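Carbohydrate binding protein, putative, CPB33A (Cellvibrio japonicus, PDB 5FJQ) is a copper-dependent lytic polysaccharide monooxygenase important for efficient chitin utilization, this chain being its copper-binding LPMO domain. Local coordinates at residues D135-W138 with V139-H142. Numbering follows the deposited sequence.
Sequences DQEW and VSTH
Glu137 and Ser140 tie the loop back onto the first residues of strand 139-146 through one direct hydrogen bond, given by Ser140 OG to Glu137 OE1 at 2.8 Å. The hydroxyl approaches from above the carboxylate, 60° out of its plane. Glu137 places its acid group here because CG lies anti to its own carbonyl carbon (chi1 -79°) and the chain then runs extended (chi2 173°), carrying the carboxylate alongside the strand; on the way CB passes Val139 O at 3.5 Å.

Three waters widen this grip. One donates to OE1 of Glu137 and lies 2.8 Å from NE2 of His142, so one water bridges the carboxylate and the imidazole, whose OE1 and NE2 are themselves 5.2 Å apart. A second donates to OE2 of Glu137 and accepts from the backbone N of Thr141 at 2.7 Å. The third donates both to OE2 and, at 2.9 Å, to Val139 O. Each carboxylate oxygen thus receives two donors, which probably stabilises a negative charge.

Farther out, Asn96 ND2 bonds to both Glu137 O and Ser140 OG, tying the end of the loop to strand 88-96, while Tyr107 OH holds His142 ND1 and Phe105 packs against Glu137, Ser140 and the His142 ring. The side chain of Trp138 leaves the backbone away from the strand and lies about 9 Å from the copper ion held by His1 and His100. The arrangement forms the entry from a loop into an edge strand of the immunoglobulin-like beta-sandwich of AA10 LPMOs, beside the copper site.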
ATOM      1  N   ASP A 135       2.130 -20.560   0.300  1.00 24.32           N
ATOM      2  CA  ASP A 135       1.026 -20.996   1.171  1.00 28.63           C
ATOM      3  C   ASP A 135       0.687 -19.911   2.217  1.00 27.57           C
ATOM      4  O   ASP A 135       1.165 -18.760   2.113  1.00 24.63           O
ATOM      5  CB  ASP A 135       1.285 -22.356   1.789  1.00 27.99           C
ATOM      6  CG  ASP A 135       1.505 -23.431   0.729  1.00 32.67           C
ATOM      7  OD1 ASP A 135       0.650 -23.565  -0.170  1.00 31.76           O
ATOM      8  OD2 ASP A 135       2.586 -24.100   0.766  1.00 34.10           O
ATOM      9  N   GLN A 136      -0.156 -20.267   3.191  1.00 26.19           N
ATOM     10  CA  GLN A 136      -0.623 -19.278   4.164  1.00 27.17           C
ATOM     11  C   GLN A 136       0.540 -18.914   5.008  1.00 24.87           C
ATOM     12  O   GLN A 136       1.338 -19.760   5.250  1.00 28.00           O
ATOM     13  CB  GLN A 136      -1.750 -19.820   5.021  1.00 30.00           C
ATOM     14  CG  GLN A 136      -2.952 -20.226   4.195  1.00 32.06           C
ATOM     15  CD  GLN A 136      -3.059 -21.734   4.077  1.00 37.68           C
ATOM     16  OE1 GLN A 136      -2.438 -22.398   3.213  1.00 34.87           O
ATOM     17  NE2 GLN A 136      -3.820 -22.298   4.997  1.00 40.89           N
ATOM     18  N   GLU A 137       0.642 -17.650   5.384  1.00 22.03           N
ATOM     19  CA  GLU A 137       1.728 -17.112   6.119  1.00 24.06           C
ATOM     20  C   GLU A 137       1.135 -16.126   7.059  1.00 21.63           C
ATOM     21  O   GLU A 137       0.392 -15.293   6.648  1.00 21.41           O
ATOM     22  CB  GLU A 137       2.621 -16.329   5.190  1.00 23.90           C
ATOM     23  CG  GLU A 137       3.540 -17.242   4.376  1.00 24.89           C
ATOM     24  CD  GLU A 137       4.287 -16.461   3.338  1.00 25.70           C
ATOM     25  OE1 GLU A 137       3.664 -15.656   2.585  1.00 24.24           O
ATOM     26  OE2 GLU A 137       5.504 -16.679   3.270  1.00 25.31           O
ATOM     27  N   TRP A 138       1.469 -16.228   8.335  1.00 20.35           N
ATOM     28  CA  TRP A 138       1.067 -15.199   9.235  1.00 22.17           C
ATOM     29  C   TRP A 138       1.812 -13.912   8.995  1.00 18.73           C
ATOM     30  O   TRP A 138       1.299 -12.809   9.271  1.00 16.86           O
ATOM     31  CB  TRP A 138       1.258 -15.698  10.678  1.00 28.84           C
ATOM     32  CG  TRP A 138       0.242 -16.766  11.029  1.00 38.30           C
ATOM     33  CD1 TRP A 138       0.490 -18.090  11.315  1.00 42.08           C
ATOM     34  CD2 TRP A 138      -1.192 -16.596  11.085  1.00 46.11           C
ATOM     35  NE1 TRP A 138      -0.701 -18.739  11.575  1.00 46.87           N
ATOM     36  CE2 TRP A 138      -1.746 -17.848  11.440  1.00 49.36           C
ATOM     37  CE3 TRP A 138      -2.064 -15.492  10.883  1.00 47.35           C
ATOM     38  CZ2 TRP A 138      -3.142 -18.031  11.609  1.00 53.92           C
ATOM     39  CZ3 TRP A 138      -3.439 -15.673  11.043  1.00 51.08           C
ATOM     40  CH2 TRP A 138      -3.967 -16.934  11.400  1.00 53.62           C
ATOM     41  N   VAL A 139       3.063 -14.047   8.546  1.00 18.04           N
ATOM     42  CA  VAL A 139       3.875 -12.902   8.265  1.00 18.27           C
ATOM     43  C   VAL A 139       4.542 -13.172   6.927  1.00 18.53           C
ATOM     44  O   VAL A 139       5.020 -14.285   6.668  1.00 21.43           O
ATOM     45  CB  VAL A 139       4.962 -12.634   9.322  1.00 20.79           C
ATOM     46  CG1 VAL A 139       5.672 -11.346   8.941  1.00 20.22           C
ATOM     47  CG2 VAL A 139       4.367 -12.466  10.733  1.00 19.24           C
ATOM     48  N   SER A 140       4.536 -12.184   6.062  1.00 17.71           N
ATOM     49  CA  SER A 140       5.023 -12.373   4.694  1.00 17.07           C
ATOM     50  C   SER A 140       6.129 -11.367   4.488  1.00 16.49           C
ATOM     51  O   SER A 140       5.913 -10.176   4.586  1.00 17.01           O
ATOM     52  CB  SER A 140       3.863 -12.145   3.676  1.00 18.01           C
ATOM     53  OG  SER A 140       2.953 -13.187   3.653  1.00 17.24           O
ATOM     54  N   THR A 141       7.341 -11.845   4.226  1.00 16.54           N
ATOM     55  CA  THR A 141       8.463 -10.959   4.112  1.00 17.52           C
ATOM     56  C   THR A 141       9.067 -10.983   2.711  1.00 18.77           C
ATOM     57  O   THR A 141       9.358 -12.038   2.145  1.00 17.06           O
ATOM     58  CB  THR A 141       9.611 -11.243   5.151  1.00 18.10           C
ATOM     59  OG1 THR A 141       9.036 -11.274   6.467  1.00 17.32           O
ATOM     60  CG2 THR A 141      10.514 -10.121   5.102  1.00 17.05           C
ATOM     61  N   HIS A 142       9.245  -9.785   2.166  1.00 18.90           N
ATOM     62  CA  HIS A 142       9.765  -9.651   0.827  1.00 15.84           C
ATOM     63  C   HIS A 142      10.945  -8.682   0.880  1.00 16.44           C
ATOM     64  O   HIS A 142      10.821  -7.564   1.307  1.00 13.86           O
ATOM     65  CB  HIS A 142       8.618  -9.169  -0.053  1.00 14.41           C
ATOM     66  CG  HIS A 142       7.381  -9.985   0.127  1.00 13.19           C
ATOM     67  ND1 HIS A 142       6.219  -9.473   0.674  1.00 13.51           N
ATOM     68  CD2 HIS A 142       7.139 -11.292  -0.113  1.00 12.51           C
ATOM     69  CE1 HIS A 142       5.315 -10.434   0.758  1.00 12.97           C
ATOM     70  NE2 HIS A 142       5.834 -11.539   0.256  1.00 12.98           N
TER
HETATM   71  O   HOH W   1       5.312 -14.282   0.643  1.00 17.73           O
HETATM   72  O   HOH W   2       7.304 -14.578   3.964  1.00 20.26           O
HETATM   73  O   HOH W   3       6.411 -16.668   5.846  1.00 42.81           O